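Local coordinates for protein chitosanase (PDB 7C6C) that hydrolyses internal beta-1,4 linkages between glucosamine residues of partly acetylated chitosan, an activity that probably helps its bacterium resist fungi, at residues Ala134-Val139 against Lys179-Phe184; Cys41-Phe46 against Ala109-Asn114; Pro74-Leu79 against Ser88-Phe93; Asp190-Pro195 against Asp202-Ser207. All blocks are in the same frame, centred on the assembly; numbering follows the deposited sequence.

Contact 1 of 4, residues Ala134-Val139 against Lys179-Phe184; sequences ALARAV and KWLNKF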
loop_
_atom_site.group_PDB
_atom_site.type_symbol
_atom_site.label_atom_id
_atom_site.label_comp_id
_atom_site.label_asym_id
_atom_site.label_seq_id
_atom_site.Cartn_x
_atom_site.Cartn_y
_atom_site.Cartn_z
ATOM N N ALA A 134 10.457 -3.152 -13.815
ATOM C CA ALA A 134 9.071 -3.144 -13.378
ATOM C C ALA A 134 8.929 -3.775 -11.999
ATOM O O ALA A 134 8.127 -3.306 -11.182
ATOM C CB ALA A 134 8.197 -3.867 -14.401
ATOM N N LEU A 135 9.686 -4.842 -11.720
ATOM C CA LEU A 135 9.571 -5.481 -10.412
ATOM C C LEU A 135 9.980 -4.522 -9.298
ATOM O O LEU A 135 9.290 -4.405 -8.283
ATOM C CB LEU A 135 10.381 -6.776 -10.353
ATOM C CG LEU A 135 10.406 -7.440 -8.969
ATOM C CD1 LEU A 135 9.001 -7.781 -8.453
ATOM C CD2 LEU A 135 11.280 -8.676 -8.980
ATOM N N ALA A 136 11.095 -3.810 -9.467
ATOM C CA ALA A 136 11.494 -2.880 -8.413
ATOM C C ALA A 136 10.446 -1.791 -8.211
ATOM O O ALA A 136 10.118 -1.441 -7.072
ATOM C CB ALA A 136 12.856 -2.266 -8.718
ATOM N N ARG A 137 9.894 -1.261 -9.305
ATOM C CA ARG A 137 8.832 -0.263 -9.192
ATOM C C ARG A 137 7.596 -0.837 -8.507
ATOM O O ARG A 137 6.954 -0.155 -7.701
ATOM C CB ARG A 137 8.489 0.300 -10.571
ATOM C CG ARG A 137 9.587 1.181 -11.145
ATOM C CD ARG A 137 9.260 1.648 -12.548
ATOM N NE ARG A 137 10.391 2.367 -13.131
ATOM C CZ ARG A 137 10.616 2.494 -14.436
ATOM N NH1 ARG A 137 9.785 1.954 -15.317
ATOM N NH2 ARG A 137 11.680 3.160 -14.860
ATOM N N ALA A 138 7.255 -2.093 -8.806
ATOM C CA ALA A 138 6.126 -2.734 -8.140
ATOM C C ALA A 138 6.385 -2.904 -6.648
ATOM O O ALA A 138 5.473 -2.737 -5.826
ATOM C CB ALA A 138 5.837 -4.083 -8.790
ATOM N N VAL A 139 7.619 -3.247 -6.279
ATOM C CA VAL A 139 7.960 -3.333 -4.863
ATOM C C VAL A 139 7.807 -1.972 -4.195
ATOM O O VAL A 139 7.279 -1.874 -3.081
ATOM C CB VAL A 139 9.369 -3.921 -4.666
ATOM C CG1 VAL A 139 9.776 -3.864 -3.198
ATOM C CG2 VAL A 139 9.441 -5.355 -5.192
ATOM N N LYS A 179 20.780 -6.419 -7.123
ATOM C CA LYS A 179 21.373 -6.486 -5.793
ATOM C C LYS A 179 20.740 -5.468 -4.859
ATOM O O LYS A 179 20.451 -5.777 -3.697
ATOM C CB LYS A 179 22.879 -6.248 -5.886
ATOM C CG LYS A 179 23.644 -6.606 -4.621
ATOM C CD LYS A 179 25.146 -6.662 -4.872
ATOM C CE LYS A 179 25.804 -5.307 -4.650
ATOM N NZ LYS A 179 27.192 -5.256 -5.197
ATOM N N TRP A 180 20.515 -4.249 -5.352
ATOM C CA TRP A 180 19.883 -3.216 -4.538
ATOM C C TRP A 180 18.497 -3.646 -4.078
ATOM O O TRP A 180 18.136 -3.458 -2.908
ATOM C CB TRP A 180 19.797 -1.918 -5.338
ATOM C CG TRP A 180 19.285 -0.745 -4.557
ATOM C CD1 TRP A 180 20.028 0.157 -3.854
ATOM C CD2 TRP A 180 17.917 -0.344 -4.406
ATOM N NE1 TRP A 180 19.208 1.095 -3.272
ATOM C CE2 TRP A 180 17.907 0.811 -3.598
ATOM C CE3 TRP A 180 16.700 -0.851 -4.875
ATOM C CZ2 TRP A 180 16.728 1.465 -3.249
ATOM C CZ3 TRP A 180 15.531 -0.197 -4.529
ATOM C CH2 TRP A 180 15.554 0.946 -3.722
ATOM N N LEU A 181 17.702 -4.225 -4.985
ATOM C CA LEU A 181 16.346 -4.623 -4.622
ATOM C C LEU A 181 16.352 -5.745 -3.592
ATOM O O LEU A 181 15.503 -5.774 -2.698
ATOM C CB LEU A 181 15.560 -5.026 -5.867
ATOM C CG LEU A 181 14.070 -5.300 -5.643
ATOM C CD1 LEU A 181 13.354 -4.036 -5.177
ATOM C CD2 LEU A 181 13.447 -5.867 -6.912
ATOM N N ASN A 182 17.299 -6.680 -3.693
ATOM C CA ASN A 182 17.392 -7.717 -2.669
ATOM C C ASN A 182 17.692 -7.112 -1.305
ATOM O O ASN A 182 17.121 -7.530 -0.290
ATOM C CB ASN A 182 18.440 -8.756 -3.056
ATOM C CG ASN A 182 17.980 -9.637 -4.192
ATOM O OD1 ASN A 182 16.784 -9.840 -4.389
ATOM N ND2 ASN A 182 18.929 -10.170 -4.948
ATOM N N LYS A 183 18.564 -6.104 -1.264
ATOM C CA LYS A 183 18.835 -5.430 -0.000
ATOM C C LYS A 183 17.616 -4.653 0.480
ATOM O O LYS A 183 17.342 -4.608 1.685
ATOM C CB LYS A 183 20.058 -4.524 -0.130
ATOM C CG LYS A 183 21.304 -5.258 -0.604
ATOM C CD LYS A 183 22.499 -5.025 0.313
ATOM C CE LYS A 183 23.741 -5.755 -0.198
ATOM N NZ LYS A 183 24.739 -6.020 0.881
ATOM N N PHE A 184 16.869 -4.038 -0.446
ATOM C CA PHE A 184 15.641 -3.347 -0.067
ATOM C C PHE A 184 14.653 -4.306 0.582
ATOM O O PHE A 184 14.036 -3.980 1.602
ATOM C CB PHE A 184 15.003 -2.693 -1.291
ATOM C CG PHE A 184 13.818 -1.831 -0.956
ATOM C CD1 PHE A 184 12.546 -2.374 -0.854
ATOM C CD2 PHE A 184 13.982 -0.476 -0.704
ATOM C CE1 PHE A 184 11.466 -1.579 -0.522
ATOM C CE2 PHE A 184 12.903 0.323 -0.380
ATOM C CZ PHE A 184 11.646 -0.231 -0.287
#

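Contact 2 of 4, residues Cys41-Phe46 against Ala109-Asn114; sequences CGRAGF and AQDKVN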
loop_
_atom_site.group_PDB
_atom_site.type_symbol
_atom_site.label_atom_id
_atom_site.label_comp_id
_atom_site.label_asym_id
_atom_site.label_seq_id
_atom_site.Cartn_x
_atom_site.Cartn_y
_atom_site.Cartn_z
ATOM N N CYS A 41 -9.396 0.746 5.129
ATOM C CA CYS A 41 -10.520 0.810 4.203
ATOM C C CYS A 41 -10.090 0.727 2.744
ATOM O O CYS A 41 -9.129 1.379 2.327
ATOM C CB CYS A 41 -11.257 2.142 4.379
ATOM S SG CYS A 41 -11.675 2.597 6.071
ATOM N N GLY A 42 -10.866 -0.014 1.953
ATOM C CA GLY A 42 -10.738 0.088 0.511
ATOM C C GLY A 42 -9.435 -0.442 -0.068
ATOM O O GLY A 42 -8.675 -1.178 0.569
ATOM N N ARG A 43 -9.184 -0.034 -1.318
ATOM C CA ARG A 43 -8.160 -0.697 -2.125
ATOM C C ARG A 43 -6.765 -0.524 -1.549
ATOM O O ARG A 43 -5.930 -1.421 -1.681
ATOM C CB ARG A 43 -8.210 -0.216 -3.580
ATOM C CG ARG A 43 -7.965 1.273 -3.794
ATOM C CD ARG A 43 -7.649 1.607 -5.245
ATOM N NE ARG A 43 -6.360 1.046 -5.626
ATOM C CZ ARG A 43 -5.935 0.929 -6.880
ATOM N NH1 ARG A 43 -6.694 1.355 -7.881
ATOM N NH2 ARG A 43 -4.755 0.382 -7.137
ATOM N N ALA A 44 -6.479 0.623 -0.945
ATOM C CA ALA A 44 -5.146 0.921 -0.451
ATOM C C ALA A 44 -5.020 0.738 1.049
ATOM O O ALA A 44 -3.984 1.094 1.619
ATOM C CB ALA A 44 -4.746 2.343 -0.837
ATOM N N GLY A 45 -6.048 0.216 1.709
ATOM C CA GLY A 45 -6.027 0.271 3.158
ATOM C C GLY A 45 -5.921 1.694 3.659
ATOM O O GLY A 45 -5.114 1.982 4.551
ATOM N N PHE A 46 -6.699 2.601 3.069
ATOM C CA PHE A 46 -6.777 3.966 3.574
ATOM C C PHE A 46 -7.249 3.934 5.026
ATOM O O PHE A 46 -8.223 3.253 5.346
ATOM C CB PHE A 46 -7.813 4.752 2.765
ATOM C CG PHE A 46 -7.651 4.695 1.254
ATOM C CD1 PHE A 46 -6.749 5.520 0.599
ATOM C CD2 PHE A 46 -8.497 3.895 0.483
ATOM C CE1 PHE A 46 -6.657 5.506 -0.780
ATOM C CE2 PHE A 46 -8.401 3.891 -0.894
ATOM C CZ PHE A 46 -7.481 4.695 -1.524
ATOM N N ALA A 109 -13.095 7.656 -6.841
ATOM C CA ALA A 109 -12.492 8.483 -5.797
ATOM C C ALA A 109 -11.332 7.756 -5.134
ATOM O O ALA A 109 -10.270 8.345 -4.893
ATOM C CB ALA A 109 -13.544 8.865 -4.755
ATOM N N GLN A 110 -11.512 6.466 -4.838
ATOM C CA GLN A 110 -10.404 5.675 -4.309
ATOM C C GLN A 110 -9.238 5.613 -5.289
ATOM O O GLN A 110 -8.074 5.707 -4.883
ATOM C CB GLN A 110 -10.872 4.267 -3.960
ATOM C CG GLN A 110 -11.790 4.195 -2.756
ATOM C CD GLN A 110 -12.008 2.774 -2.304
ATOM O OE1 GLN A 110 -11.056 2.002 -2.191
ATOM N NE2 GLN A 110 -13.261 2.408 -2.056
ATOM N N ASP A 111 -9.524 5.429 -6.579
ATOM C CA ASP A 111 -8.447 5.377 -7.563
ATOM C C ASP A 111 -7.689 6.697 -7.606
ATOM O O ASP A 111 -6.462 6.714 -7.747
ATOM C CB ASP A 111 -9.003 5.062 -8.952
ATOM C CG ASP A 111 -9.507 3.643 -9.091
ATOM O OD1 ASP A 111 -9.180 2.791 -8.239
ATOM O OD2 ASP A 111 -10.221 3.380 -10.084
ATOM N N LYS A 112 -8.407 7.817 -7.501
ATOM C CA LYS A 112 -7.749 9.117 -7.559
ATOM C C LYS A 112 -6.839 9.328 -6.354
ATOM O O LYS A 112 -5.694 9.768 -6.502
ATOM C CB LYS A 112 -8.788 10.231 -7.658
ATOM C CG LYS A 112 -8.166 11.608 -7.640
ATOM C CD LYS A 112 -9.178 12.709 -7.956
ATOM C CE LYS A 112 -9.094 13.864 -6.954
ATOM N NZ LYS A 112 -9.520 15.160 -7.541
ATOM N N VAL A 113 -7.330 9.028 -5.151
ATOM C CA VAL A 113 -6.501 9.199 -3.960
ATOM C C VAL A 113 -5.320 8.235 -3.992
ATOM O O VAL A 113 -4.187 8.609 -3.667
ATOM C CB VAL A 113 -7.354 9.067 -2.685
ATOM C CG1 VAL A 113 -6.492 9.178 -1.441
ATOM C CG2 VAL A 113 -8.413 10.150 -2.680
ATOM N N ASN A 114 -5.556 6.986 -4.409
ATOM C CA ASN A 114 -4.452 6.041 -4.540
ATOM C C ASN A 114 -3.397 6.556 -5.504
ATOM O O ASN A 114 -2.193 6.429 -5.249
ATOM C CB ASN A 114 -4.969 4.689 -5.016
ATOM C CG ASN A 114 -3.847 3.706 -5.231
ATOM O OD1 ASN A 114 -3.237 3.241 -4.268
ATOM N ND2 ASN A 114 -3.539 3.402 -6.491
HETATM O O HOH W 1 -4.298 0.757 -3.696
#

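Contact 3 of 4, residues Pro74-Leu79 against Ser88-Phe93; sequences PELRRL and SNLKGF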
loop_
_atom_site.group_PDB
_atom_site.type_symbol
_atom_site.label_atom_id
_atom_site.label_comp_id
_atom_site.label_asym_id
_atom_site.label_seq_id
_atom_site.Cartn_x
_atom_site.Cartn_y
_atom_site.Cartn_z
ATOM N N PRO A 74 -16.953 15.420 9.502
ATOM C CA PRO A 74 -16.428 16.090 10.707
ATOM C C PRO A 74 -15.629 15.158 11.601
ATOM O O PRO A 74 -14.553 15.532 12.085
ATOM C CB PRO A 74 -17.691 16.646 11.382
ATOM C CG PRO A 74 -18.654 16.858 10.238
ATOM C CD PRO A 74 -18.392 15.687 9.314
ATOM N N GLU A 75 -16.115 13.931 11.815
ATOM C CA GLU A 75 -15.364 12.992 12.637
ATOM C C GLU A 75 -14.096 12.524 11.927
ATOM O O GLU A 75 -13.030 12.443 12.547
ATOM C CB GLU A 75 -16.237 11.805 13.037
ATOM C CG GLU A 75 -15.517 10.754 13.876
ATOM C CD GLU A 75 -15.108 11.233 15.266
ATOM O OE1 GLU A 75 -15.523 12.327 15.710
ATOM O OE2 GLU A 75 -14.375 10.485 15.940
ATOM N N LEU A 76 -14.178 12.209 10.630
ATOM C CA LEU A 76 -12.974 11.818 9.907
ATOM C C LEU A 76 -11.924 12.919 9.968
ATOM O O LEU A 76 -10.723 12.646 10.082
ATOM C CB LEU A 76 -13.305 11.484 8.456
ATOM C CG LEU A 76 -14.164 10.236 8.259
ATOM C CD1 LEU A 76 -14.686 10.203 6.830
ATOM C CD2 LEU A 76 -13.374 8.950 8.583
ATOM N N ARG A 77 -12.359 14.178 9.891
ATOM C CA ARG A 77 -11.423 15.295 9.968
ATOM C C ARG A 77 -10.765 15.364 11.342
ATOM O O ARG A 77 -9.542 15.545 11.454
ATOM C CB ARG A 77 -12.155 16.595 9.634
ATOM C CG ARG A 77 -11.231 17.757 9.357
ATOM C CD ARG A 77 -11.986 19.084 9.235
ATOM N NE ARG A 77 -13.141 18.982 8.345
ATOM C CZ ARG A 77 -13.062 18.992 7.018
ATOM N NH1 ARG A 77 -11.881 19.124 6.417
ATOM N NH2 ARG A 77 -14.173 18.876 6.290
ATOM N N ARG A 78 -11.558 15.216 12.405
ATOM C CA ARG A 78 -10.996 15.230 13.750
ATOM C C ARG A 78 -10.044 14.061 13.971
ATOM O O ARG A 78 -9.002 14.215 14.615
ATOM C CB ARG A 78 -12.129 15.167 14.770
ATOM C CG ARG A 78 -11.653 15.066 16.202
ATOM C CD ARG A 78 -12.724 15.485 17.191
ATOM N NE ARG A 78 -13.910 14.640 17.125
ATOM C CZ ARG A 78 -14.883 14.671 18.030
ATOM N NH1 ARG A 78 -14.789 15.498 19.064
ATOM N NH2 ARG A 78 -15.937 13.873 17.915
ATOM N N LEU A 79 -10.384 12.879 13.445
ATOM C CA LEU A 79 -9.508 11.721 13.606
ATOM C C LEU A 79 -8.176 11.946 12.913
ATOM O O LEU A 79 -7.121 11.569 13.441
ATOM C CB LEU A 79 -10.189 10.463 13.073
ATOM C CG LEU A 79 -11.437 10.032 13.843
ATOM C CD1 LEU A 79 -12.149 8.926 13.087
ATOM C CD2 LEU A 79 -11.088 9.600 15.270
ATOM N N SER A 88 -15.196 4.812 17.722
ATOM C CA SER A 88 -16.455 4.782 18.452
ATOM C C SER A 88 -17.444 5.844 17.982
ATOM O O SER A 88 -18.629 5.749 18.314
ATOM C CB SER A 88 -16.193 4.931 19.951
ATOM O OG SER A 88 -15.756 6.243 20.272
ATOM N N ASN A 89 -16.995 6.854 17.234
ATOM C CA ASN A 89 -17.882 7.884 16.706
ATOM C C ASN A 89 -18.076 7.746 15.201
ATOM O O ASN A 89 -18.327 8.739 14.514
ATOM C CB ASN A 89 -17.380 9.291 17.028
ATOM C CG ASN A 89 -17.418 9.612 18.494
ATOM O OD1 ASN A 89 -18.424 9.397 19.165
ATOM N ND2 ASN A 89 -16.326 10.173 18.998
ATOM N N LEU A 90 -17.958 6.528 14.680
ATOM C CA LEU A 90 -18.139 6.234 13.265
ATOM C C LEU A 90 -19.224 5.181 13.050
ATOM O O LEU A 90 -19.133 4.350 12.148
ATOM C CB LEU A 90 -16.826 5.810 12.612
ATOM C CG LEU A 90 -15.775 6.908 12.419
ATOM C CD1 LEU A 90 -14.483 6.298 11.903
ATOM C CD2 LEU A 90 -16.267 8.022 11.498
ATOM N N LYS A 91 -20.282 5.215 13.855
ATOM C CA LYS A 91 -21.343 4.229 13.715
ATOM C C LYS A 91 -21.942 4.277 12.316
ATOM O O LYS A 91 -22.315 5.343 11.819
ATOM C CB LYS A 91 -22.439 4.478 14.751
ATOM C CG LYS A 91 -23.572 3.455 14.699
ATOM C CD LYS A 91 -24.575 3.664 15.825
ATOM C CE LYS A 91 -25.236 5.023 15.736
ATOM N NZ LYS A 91 -25.729 5.311 14.358
ATOM N N GLY A 92 -22.030 3.113 11.677
ATOM C CA GLY A 92 -22.564 3.009 10.337
ATOM C C GLY A 92 -21.559 3.235 9.228
ATOM O O GLY A 92 -21.860 2.926 8.069
ATOM N N PHE A 93 -20.371 3.755 9.545
ATOM C CA PHE A 93 -19.400 4.085 8.506
ATOM C C PHE A 93 -18.925 2.840 7.759
ATOM O O PHE A 93 -18.852 2.832 6.527
ATOM C CB PHE A 93 -18.230 4.829 9.149
ATOM C CG PHE A 93 -17.059 5.059 8.241
ATOM C CD1 PHE A 93 -17.047 6.119 7.344
ATOM C CD2 PHE A 93 -15.937 4.244 8.323
ATOM C CE1 PHE A 93 -15.939 6.336 6.529
ATOM C CE2 PHE A 93 -14.843 4.455 7.514
ATOM C CZ PHE A 93 -14.844 5.497 6.621
HETATM O O HOH W 2 -14.498 7.697 15.937
#

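Contact 4 of 4, residues Asp190-Pro195 against Asp202-Ser207; sequences DDLMNP and DEWRES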
loop_
_atom_site.group_PDB
_atom_site.type_symbol
_atom_site.label_atom_id
_atom_site.label_comp_id
_atom_site.label_asym_id
_atom_site.label_seq_id
_atom_site.Cartn_x
_atom_site.Cartn_y
_atom_site.Cartn_z
ATOM N N ASP A 190 13.082 -6.424 7.814
ATOM C CA ASP A 190 13.501 -6.033 9.155
ATOM C C ASP A 190 12.554 -4.998 9.742
ATOM O O ASP A 190 12.244 -5.032 10.938
ATOM C CB ASP A 190 14.927 -5.484 9.117
ATOM C CG ASP A 190 15.963 -6.559 8.851
ATOM O OD1 ASP A 190 15.652 -7.756 9.030
ATOM O OD2 ASP A 190 17.095 -6.199 8.471
ATOM N N ASP A 191 12.076 -4.072 8.913
ATOM C CA ASP A 191 11.173 -3.045 9.418
ATOM C C ASP A 191 9.815 -3.625 9.792
ATOM O O ASP A 191 9.208 -3.206 10.785
ATOM C CB ASP A 191 11.015 -1.932 8.386
ATOM C CG ASP A 191 10.266 -0.752 8.938
ATOM O OD1 ASP A 191 10.799 -0.149 9.889
ATOM O OD2 ASP A 191 9.160 -0.439 8.449
ATOM N N LEU A 192 9.322 -4.588 9.009
ATOM C CA LEU A 192 8.042 -5.218 9.321
ATOM C C LEU A 192 8.129 -6.047 10.594
ATOM O O LEU A 192 7.149 -6.140 11.341
ATOM C CB LEU A 192 7.577 -6.085 8.151
ATOM C CG LEU A 192 7.179 -5.327 6.884
ATOM C CD1 LEU A 192 6.942 -6.310 5.750
ATOM C CD2 LEU A 192 5.952 -4.455 7.135
ATOM N N MET A 193 9.291 -6.647 10.858
ATOM C CA MET A 193 9.459 -7.475 12.046
ATOM C C MET A 193 9.637 -6.645 13.307
ATOM O O MET A 193 9.211 -7.069 14.382
ATOM C CB MET A 193 10.652 -8.417 11.853
ATOM C CG MET A 193 10.351 -9.496 10.829
ATOM S SD MET A 193 9.067 -10.656 11.333
ATOM C CE MET A 193 9.986 -11.702 12.460
ATOM N N ASN A 194 10.255 -5.475 13.209
ATOM C CA ASN A 194 10.533 -4.645 14.381
ATOM C C ASN A 194 10.374 -3.179 14.018
ATOM O O ASN A 194 11.348 -2.417 13.976
ATOM C CB ASN A 194 11.920 -4.949 14.951
ATOM C CG ASN A 194 11.995 -6.326 15.582
ATOM O OD1 ASN A 194 11.390 -6.573 16.629
ATOM N ND2 ASN A 194 12.727 -7.229 14.948
ATOM N N PRO A 195 9.143 -2.745 13.752
ATOM C CA PRO A 195 8.926 -1.346 13.382
ATOM C C PRO A 195 9.157 -0.421 14.562
ATOM O O PRO A 195 9.002 -0.802 15.726
ATOM C CB PRO A 195 7.453 -1.316 12.958
ATOM C CG PRO A 195 6.830 -2.455 13.678
ATOM C CD PRO A 195 7.887 -3.515 13.778
ATOM N N ASP A 202 2.040 -6.196 15.658
ATOM C CA ASP A 202 1.292 -7.434 15.437
ATOM C C ASP A 202 0.892 -7.579 13.976
ATOM O O ASP A 202 1.086 -8.637 13.366
ATOM C CB ASP A 202 0.035 -7.463 16.311
ATOM C CG ASP A 202 0.308 -7.867 17.745
ATOM O OD1 ASP A 202 1.468 -8.174 18.092
ATOM O OD2 ASP A 202 -0.660 -7.870 18.534
ATOM N N GLU A 203 0.321 -6.524 13.399
ATOM C CA GLU A 203 -0.149 -6.612 12.025
ATOM C C GLU A 203 1.012 -6.751 11.049
ATOM O O GLU A 203 0.948 -7.551 10.108
ATOM C CB GLU A 203 -1.013 -5.395 11.693
ATOM C CG GLU A 203 -1.669 -5.465 10.323
ATOM C CD GLU A 203 -2.737 -6.550 10.219
ATOM O OE1 GLU A 203 -3.262 -6.996 11.260
ATOM O OE2 GLU A 203 -3.040 -6.970 9.083
ATOM N N TRP A 204 2.095 -6.005 11.268
ATOM C CA TRP A 204 3.179 -6.015 10.293
ATOM C C TRP A 204 3.969 -7.316 10.347
ATOM O O TRP A 204 4.411 -7.821 9.311
ATOM C CB TRP A 204 4.076 -4.797 10.482
ATOM C CG TRP A 204 3.513 -3.576 9.830
ATOM C CD1 TRP A 204 2.247 -3.413 9.337
ATOM C CD2 TRP A 204 4.209 -2.357 9.570
ATOM N NE1 TRP A 204 2.115 -2.158 8.794
ATOM C CE2 TRP A 204 3.308 -1.492 8.922
ATOM C CE3 TRP A 204 5.514 -1.914 9.827
ATOM C CZ2 TRP A 204 3.666 -0.206 8.525
ATOM C CZ3 TRP A 204 5.870 -0.645 9.424
ATOM C CH2 TRP A 204 4.947 0.203 8.792
ATOM N N ARG A 205 4.101 -7.895 11.533
ATOM C CA ARG A 205 4.809 -9.163 11.660
ATOM C C ARG A 205 4.072 -10.250 10.874
ATOM O O ARG A 205 4.694 -11.133 10.300
ATOM C CB ARG A 205 4.989 -9.549 13.135
ATOM C CG ARG A 205 6.197 -8.877 13.773
ATOM C CD ARG A 205 6.266 -9.026 15.292
ATOM N NE ARG A 205 7.308 -8.153 15.835
ATOM C CZ ARG A 205 7.322 -7.645 17.067
ATOM N NH1 ARG A 205 8.319 -6.858 17.441
ATOM N NH2 ARG A 205 6.360 -7.928 17.931
ATOM N N GLU A 206 2.747 -10.167 10.836
ATOM C CA GLU A 206 1.939 -11.125 10.096
ATOM C C GLU A 206 1.943 -10.873 8.596
ATOM O O GLU A 206 1.360 -11.669 7.856
ATOM C CB GLU A 206 0.499 -11.117 10.621
ATOM C CG GLU A 206 0.228 -12.170 11.681
ATOM C CD GLU A 206 0.437 -13.582 11.161
ATOM O OE1 GLU A 206 1.471 -14.194 11.501
ATOM O OE2 GLU A 206 -0.430 -14.079 10.408
ATOM N N SER A 207 2.582 -9.797 8.137
ATOM C CA SER A 207 2.584 -9.411 6.733
ATOM C C SER A 207 3.908 -9.691 6.037
ATOM O O SER A 207 4.021 -9.424 4.836
ATOM C CB SER A 207 2.262 -7.919 6.597
ATOM O OG SER A 207 3.399 -7.132 6.894
#

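Contact 1 of 4, residues Ala134-Val139 against Lys179-Phe184
Leu181 is the bump of this contact, and the hollow it fills lies between Leu135, Ala136 and Val139 of the neighbouring helix, with Met140 touching it as well. With CG swung away from its own backbone N (chi1 -173°), Leu181 spreads both methyls over the floor made by Ala136. CD1 comes to 4.0 Å from Ala136 CB, and CD2 lies 3.9 Å from Ala136 CA. The walls differ. Leu135 crosses Leu181 nearly at right angles, its CG 4.0 Å from Leu181 CD2, whereas Val139 meets it tip to tip, Val139 CB 4.0 Å from Leu181 CD1. One turn on, Phe184 slides past Val139 in the opposite sense, and Val139 CG1 rests 3.9 Å from Phe184 CE1. The CA atoms of Ala136 and Leu181 are 6.4 Å apart, the nearest across the two segments; the short axes stay 10.7 Å apart and run at 23° to each other. Val139 and Leu135 also touch Leu214 and Ile217 of helix 209-219, respectively. No hydrogen bond joins the two segments, so this buried, wholly apolar contact depends on complementary shape and the exclusion of water.

Contact 2 of 4, residues Cys41-Phe46 against Ala109-Asn114
Arg43 and Asp111 form the salt bridge that ties a beta-hairpin turn to helix 104-128. The hairpin joins strands 39-41 and 46-47 through a type I turn, Gly42 to Gly45. Arg43 NH1 lies 2.9 Å from Asp111 OD1, which sits in the guanidinium plane but is itself approached from above its carboxylate plane; the same oxygen also bonds Tyr27 OH. The second charged bond of the arginine runs from NH2 to Glu12. On the backbone, Arg43 N donates to Gln110 OE1 at 2.9 Å, the N-H...O angle 165°, nearly along the C=O axis of the amide, while Gln110 NE2 is taken by Tyr27 O. Gln110 thus bridges the hairpin turn and the loop around Tyr27.

Farther along the helix, the amide of Asn114 stacks on one face of the guanidinium, the planes 16° apart and Asn114 ND2 3.3 Å from Arg43 NH2. These two donors do not bond each other; ND2 is hydrogen-bonded to Tyr141 OH. A water accepts from Arg43 NE and donates to Asn114 OD1, closing a bridge beside the stack. Ala44, about 7 Å by side chain from Glu19, the predicted proton donor, brings the turn close to the catalytic region. Outward lies Phe46: its ring stands at 85° to the Gln110 amide with OE1 at its edge, and Phe46 CE1 rests 3.7 Å from Val113 CG1.

Contact 3 of 4, residues Pro74-Leu79 against Ser88-Phe93
Glu75 reaches Asn89 and Leu90 through two torsions: chi1 of 179° carries CG out toward the loop, and a bend at chi2 (67°) turns the carboxylate toward the Arg78 guanidinium. The bent chain lays Glu75 OE2 3.4 Å from Asn89 CB and Glu75 CG 3.7 Å from Leu90 CD2. It also places OE1 for Arg78, one turn later, whose own bend at chi3 presents NE and NH2 side-on to that single oxygen. The NH2 bond is the stronger, 2.7 Å from Arg78 NH2 to Glu75 OE1 on the syn lone pair; NE comes from above the carboxylate plane at 3.2 Å from OE1. This intrahelical salt bridge fixes the rotation of the carboxylate, leaving OE2 to accept from a water that in turn takes the N-H of Asn89, a water-mediated link from helix to loop. The carboxylate and the Asn89 amide stand 78° apart and share no hydrogen bond.

Apolar contacts lie beneath. Leu79 and Leu90 meet tip to tip, CD1 to CD1 3.7 Å, and Leu76 CD1 touches Phe93 CE1 at 4.1 Å. The contact closes the connection from helix 73-82 to helix 93-99, whose N-cap is Gly92. Leu76 continues onto Leu54 and Val57 of helix 52-63, while Leu90 and Phe93 pack against Tyr39 and Cys41 of strand 39-41, respectively, and Tyr72 meets the Phe93 ring edge-to-face.

Contact 4 of 4, residues Asp190-Pro195 against Asp202-Ser207
Arg205 supplies the hydrogen bonds of this contact, reaching to the end of helix 177-193. Its chain runs extended from CG to NE, and NE donates to Met193 O at 2.6 Å and 163°, with the carbonyl oxygen lying in the guanidinium plane. NH1 adds a weak bond to the same oxygen and another, 3.2 Å from Arg205 NH1 to Asn194 OD1, made from above the amide's carbonyl plane. Met193 is the last helical residue, so the positive group sits where the partial negative charge of a helix terminus would probably welcome it. Along the aliphatic part of the arginine, Met193 SD lies 4.2 Å from Arg205 CG.

The apolar contacts gather on Trp204. Leu192 crosses it at about a right angle, with Leu192 CD2 above the indole plane, offset toward the rim and 3.7 Å from Trp204 CD2; Pro195 CB comes 3.7 Å from Trp204 CE3. Asp191 adds a polar neighbour, its OD2 3.4 Å from Trp204 CZ3, with carboxylate and ring planes 60° apart.

Ser207 OG donates to Trp204 O at 2.7 Å, sharing that carbonyl with Ser207 N, which probably helps hold the turn after helix 201-205. Leu192 CD2 also touches this hydroxyl, which has a second partner in Gln146 NE2. The Trp204 side chain lies about 6 Å from that of Asp35, the probable nucleophile, so the contact borders the active-site region. Here helices 177-193 and 201-205 meet the C-terminal end of helix 134-147: Leu192 and Trp204 both pack on Gln146 and His147.

Overall arrangement
Along the chain contact 2 opens first, with contact 3 nested inside the loop it closes; contact 1 and then contact 4 follow. Contacts 2 and 3 lie on one side of the centre, their centres 18 Å apart, and join where Cys41 of the hairpin packs on Phe93. Contacts 1 and 4 both use helix 177-193, with centres 19 Å apart. Helices 104-128 and 134-147 follow one another and carry contacts 2 and 1, 23 Å apart between centres. The far ends, contacts 1 and 3, are 37 Å apart between centres. Contacts 2 and 4, on opposite sides of the centre, lie nearest the predicted catalytic pair, consistent with an active site between two halves of this largely helical glycosidase.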